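Local atomic coordinates of alpha-galactosidase 1 (Saccharomyces cerevisiae, PDB entry 3LRK), a protein that hydrolyses terminal, non-reducing alpha-D-galactose residues from alpha-D-galactosides, including galactose oligosaccharides and galactomannans. Residues R179-D191 with G197-D209. The protein carries 1 engineered substitution. Sequence-based numbering, arbitrary orientation.
Sequences RPVFYSLCNWGQD and GSGIANSWRMSGD. Engineered in segment 179-191: Val181 (natural residue Ile). With NAG (2-acetamido-2-deoxy-beta-D-glucopyranose), chain E.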
# COMPACT_ATOMS: atom_id res chain seq x y z
N ARG A 179 20.95 34.56 2.97
CA ARG A 179 22.20 33.94 2.53
C ARG A 179 21.85 32.74 1.66
O ARG A 179 21.10 31.87 2.11
CB ARG A 179 23.10 33.51 3.71
CG ARG A 179 24.45 32.93 3.21
CD ARG A 179 25.36 32.38 4.30
NE ARG A 179 26.62 31.92 3.70
CZ ARG A 179 27.67 32.72 3.48
NH1 ARG A 179 27.62 34.01 3.82
NH2 ARG A 179 28.76 32.24 2.92
N PRO A 180 22.37 32.69 0.41
CA PRO A 180 22.14 31.52 -0.43
C PRO A 180 22.71 30.26 0.22
O PRO A 180 23.87 30.22 0.63
CB PRO A 180 22.90 31.85 -1.73
CG PRO A 180 23.02 33.34 -1.73
CD PRO A 180 23.20 33.70 -0.28
N VAL A 181 21.85 29.26 0.34
CA VAL A 181 22.23 27.96 0.88
C VAL A 181 21.68 26.89 -0.04
O VAL A 181 20.47 26.84 -0.32
CB VAL A 181 21.74 27.79 2.37
CG1 VAL A 181 22.08 26.40 2.92
CG2 VAL A 181 22.31 28.89 3.27
N PHE A 182 22.58 26.04 -0.54
CA PHE A 182 22.21 24.85 -1.27
C PHE A 182 21.51 23.91 -0.28
O PHE A 182 22.11 23.49 0.71
CB PHE A 182 23.48 24.16 -1.81
CG PHE A 182 23.21 23.07 -2.83
CD1 PHE A 182 22.64 21.85 -2.45
CD2 PHE A 182 23.54 23.27 -4.17
CE1 PHE A 182 22.41 20.87 -3.38
CE2 PHE A 182 23.32 22.28 -5.10
CZ PHE A 182 22.75 21.08 -4.71
N TYR A 183 20.25 23.57 -0.56
CA TYR A 183 19.44 22.81 0.41
C TYR A 183 19.27 21.35 -0.04
O TYR A 183 18.60 21.05 -1.03
CB TYR A 183 18.09 23.52 0.62
CG TYR A 183 17.15 22.95 1.68
CD1 TYR A 183 17.62 22.47 2.92
CD2 TYR A 183 15.78 22.94 1.45
CE1 TYR A 183 16.71 21.95 3.89
CE2 TYR A 183 14.88 22.45 2.39
CZ TYR A 183 15.33 21.97 3.60
OH TYR A 183 14.39 21.48 4.48
N SER A 184 19.92 20.45 0.71
CA SER A 184 19.99 19.03 0.41
C SER A 184 19.09 18.26 1.38
O SER A 184 19.35 18.21 2.57
CB SER A 184 21.45 18.55 0.52
OG SER A 184 21.57 17.14 0.64
N LEU A 185 18.02 17.67 0.85
CA LEU A 185 17.10 16.87 1.67
C LEU A 185 17.66 15.48 1.95
O LEU A 185 18.27 14.86 1.08
CB LEU A 185 15.75 16.74 0.95
CG LEU A 185 14.62 17.74 1.23
CD1 LEU A 185 15.06 19.16 1.52
CD2 LEU A 185 13.51 17.69 0.18
N CYS A 186 17.44 14.99 3.17
CA CYS A 186 17.85 13.65 3.52
C CYS A 186 16.70 12.95 4.23
O CYS A 186 16.78 12.69 5.43
CB CYS A 186 19.11 13.67 4.41
SG CYS A 186 19.84 12.03 4.75
N ASN A 187 15.62 12.67 3.49
CA ASN A 187 14.51 11.92 4.05
C ASN A 187 14.30 10.55 3.40
O ASN A 187 13.24 9.94 3.57
CB ASN A 187 13.21 12.76 4.04
CG ASN A 187 12.40 12.62 2.75
OD1 ASN A 187 12.96 12.57 1.65
ND2 ASN A 187 11.08 12.58 2.89
N TRP A 188 15.30 10.07 2.66
CA TRP A 188 15.34 8.69 2.15
C TRP A 188 14.20 8.32 1.17
O TRP A 188 13.84 7.14 1.04
CB TRP A 188 15.34 7.70 3.32
CG TRP A 188 16.10 8.17 4.54
CD1 TRP A 188 17.41 8.62 4.58
CD2 TRP A 188 15.62 8.20 5.88
NE1 TRP A 188 17.74 8.95 5.88
CE2 TRP A 188 16.67 8.69 6.70
CE3 TRP A 188 14.39 7.85 6.49
CZ2 TRP A 188 16.54 8.83 8.09
CZ3 TRP A 188 14.26 7.99 7.88
CH2 TRP A 188 15.33 8.48 8.66
N GLY A 189 13.65 9.32 0.50
CA GLY A 189 12.56 9.12 -0.48
C GLY A 189 11.18 9.03 0.13
O GLY A 189 10.19 8.82 -0.58
N GLN A 190 11.11 9.21 1.45
CA GLN A 190 9.90 8.93 2.22
C GLN A 190 8.78 9.86 1.79
O GLN A 190 8.99 11.08 1.68
CB GLN A 190 10.19 9.09 3.72
CG GLN A 190 9.08 8.67 4.68
CD GLN A 190 9.47 8.92 6.13
OE1 GLN A 190 9.68 10.08 6.54
NE2 GLN A 190 9.58 7.85 6.91
N ASP A 191 7.61 9.27 1.56
CA ASP A 191 6.42 10.01 1.12
C ASP A 191 6.58 10.63 -0.28
O ASP A 191 6.06 11.71 -0.54
CB ASP A 191 6.02 11.06 2.18
CG ASP A 191 5.69 10.43 3.53
OD1 ASP A 191 5.06 9.35 3.54
OD2 ASP A 191 6.05 11.00 4.56
N GLY A 197 10.03 17.64 -3.95
CA GLY A 197 11.33 18.20 -3.59
C GLY A 197 11.69 19.48 -4.32
O GLY A 197 12.26 20.39 -3.72
N SER A 198 11.34 19.57 -5.61
CA SER A 198 11.91 20.61 -6.49
C SER A 198 11.57 22.06 -6.12
O SER A 198 12.41 22.96 -6.26
CB SER A 198 11.57 20.34 -7.96
OG SER A 198 10.20 20.57 -8.23
N GLY A 199 10.35 22.28 -5.64
CA GLY A 199 9.88 23.62 -5.29
C GLY A 199 10.44 24.20 -4.01
O GLY A 199 10.27 25.40 -3.74
N ILE A 200 11.12 23.37 -3.21
CA ILE A 200 11.64 23.80 -1.92
C ILE A 200 13.11 23.39 -1.64
O ILE A 200 13.65 23.78 -0.61
CB ILE A 200 10.77 23.24 -0.74
CG1 ILE A 200 10.77 21.70 -0.75
CG2 ILE A 200 9.33 23.80 -0.80
CD1 ILE A 200 10.21 21.06 0.58
N ALA A 201 13.72 22.61 -2.53
CA ALA A 201 15.07 22.07 -2.31
C ALA A 201 15.86 21.86 -3.61
O ALA A 201 15.27 21.81 -4.69
CB ALA A 201 15.00 20.75 -1.53
N ASN A 202 17.18 21.72 -3.48
CA ASN A 202 18.07 21.50 -4.61
C ASN A 202 18.39 20.04 -4.91
O ASN A 202 18.77 19.69 -6.03
CB ASN A 202 19.37 22.30 -4.39
CG ASN A 202 19.14 23.79 -4.42
OD1 ASN A 202 19.46 24.51 -3.46
ND2 ASN A 202 18.56 24.28 -5.52
N SER A 203 18.28 19.18 -3.89
CA SER A 203 18.45 17.74 -4.07
C SER A 203 17.72 17.01 -2.93
O SER A 203 17.40 17.62 -1.90
CB SER A 203 19.94 17.33 -4.14
OG SER A 203 20.59 17.45 -2.88
N TRP A 204 17.41 15.74 -3.16
CA TRP A 204 16.74 14.90 -2.15
C TRP A 204 17.25 13.48 -2.22
O TRP A 204 17.27 12.85 -3.29
CB TRP A 204 15.21 14.92 -2.34
CG TRP A 204 14.78 14.79 -3.75
CD1 TRP A 204 14.53 13.64 -4.42
CD2 TRP A 204 14.59 15.86 -4.69
NE1 TRP A 204 14.18 13.92 -5.73
CE2 TRP A 204 14.21 15.27 -5.92
CE3 TRP A 204 14.70 17.26 -4.62
CZ2 TRP A 204 13.94 16.03 -7.08
CZ3 TRP A 204 14.43 18.02 -5.78
CH2 TRP A 204 14.05 17.39 -6.98
N ARG A 205 17.69 12.96 -1.08
CA ARG A 205 17.97 11.54 -0.97
C ARG A 205 16.68 10.81 -1.34
O ARG A 205 15.61 11.23 -0.96
CB ARG A 205 18.42 11.20 0.45
CG ARG A 205 19.86 11.68 0.75
CD ARG A 205 20.91 10.66 0.25
NE ARG A 205 20.58 9.36 0.81
CZ ARG A 205 20.89 8.96 2.04
NH1 ARG A 205 21.62 9.73 2.85
NH2 ARG A 205 20.47 7.77 2.45
N MET A 206 16.80 9.71 -2.08
CA MET A 206 15.60 9.00 -2.53
C MET A 206 15.59 7.58 -2.00
O MET A 206 14.77 6.77 -2.43
CB MET A 206 15.46 9.05 -4.05
CG MET A 206 16.77 8.85 -4.86
SD MET A 206 17.69 7.31 -4.56
CE MET A 206 16.52 6.08 -5.16
N SER A 207 16.53 7.26 -1.10
CA SER A 207 16.63 5.92 -0.51
C SER A 207 17.30 5.94 0.86
O SER A 207 17.89 6.95 1.26
CB SER A 207 17.40 4.96 -1.44
OG SER A 207 18.81 5.18 -1.37
N GLY A 208 17.23 4.80 1.56
CA GLY A 208 18.06 4.56 2.76
C GLY A 208 19.54 4.56 2.40
O GLY A 208 19.89 4.51 1.22
N ASP A 209 20.41 4.62 3.40
CA ASP A 209 21.85 4.78 3.14
C ASP A 209 22.43 3.65 2.31
O ASP A 209 22.11 2.49 2.52
CB ASP A 209 22.67 4.89 4.43
CG ASP A 209 22.24 6.04 5.32
OD1 ASP A 209 21.42 6.89 4.90
OD2 ASP A 209 22.74 6.07 6.46
C1 NAG E . 14.25 33.61 -1.36
C2 NAG E . 15.53 33.58 -2.21
C3 NAG E . 15.44 34.51 -3.42
C4 NAG E . 14.18 34.22 -4.24
C5 NAG E . 12.93 34.09 -3.36
C6 NAG E . 11.91 33.33 -4.19
C7 NAG E . 17.60 33.11 -0.99
C8 NAG E . 18.67 33.70 -0.11
N2 NAG E . 16.68 33.97 -1.42
O3 NAG E . 16.54 34.28 -4.25
O4 NAG E . 13.97 35.25 -5.19
O5 NAG E . 13.12 33.33 -2.17
O6 NAG E . 10.67 33.66 -3.65
O7 NAG E . 17.60 31.91 -1.28
O HOH W 1 20.14 15.48 -0.97
O HOH W 2 15.35 13.41 0.75
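Two adjacent strands of the GH27 TIM barrel, 182-185 and 203-205, pair in parallel here, and Arg205 and Asp209 lie at or just beyond their C-terminal ends, where TIM barrels carry their active sites. Leu185 N donates to Ser203 O (2.8 Å), and Arg205 N returns a bond to Leu185 O (2.9 Å). Toward the N-terminal ends of the strands a side chain replaces the backbone: Asn202 OD1, on a lone pair in its carbonyl plane, takes Tyr183 N at 3.1 Å in a nearly straight bond (166°). Asn202 CB lies over one face of the Phe182 ring, a CH-pi contact 3.7 Å from the centroid, while its ND2 bonds Asn24. The short helix 193-196 links the strands in a beta-alpha-beta unit. On the sheet face carrying Leu185 and Trp204, Leu185 CD1 meets Ala201 CB at 3.4 Å, tighter than usual van der Waals contact. On the Ser184 and Ser203 side, a water accepts from both hydroxyls and donates to Leu185 O. At the C-terminal end of strand 203-205, Arg205, a substrate-binding residue, bends at chi2 and chi3, so that Trp188 CD1 lies over one face of the guanidinium, the two planes 52° apart. Arg205 NH2 forms a salt bridge to OD1 of the proton donor Asp209 (2.8 Å), which uses its anti lone pair, and also bonds Ser207 O. Trp188 in turn touches the nucleophile Asp149 and packs on Tyr195 of a neighbouring subunit.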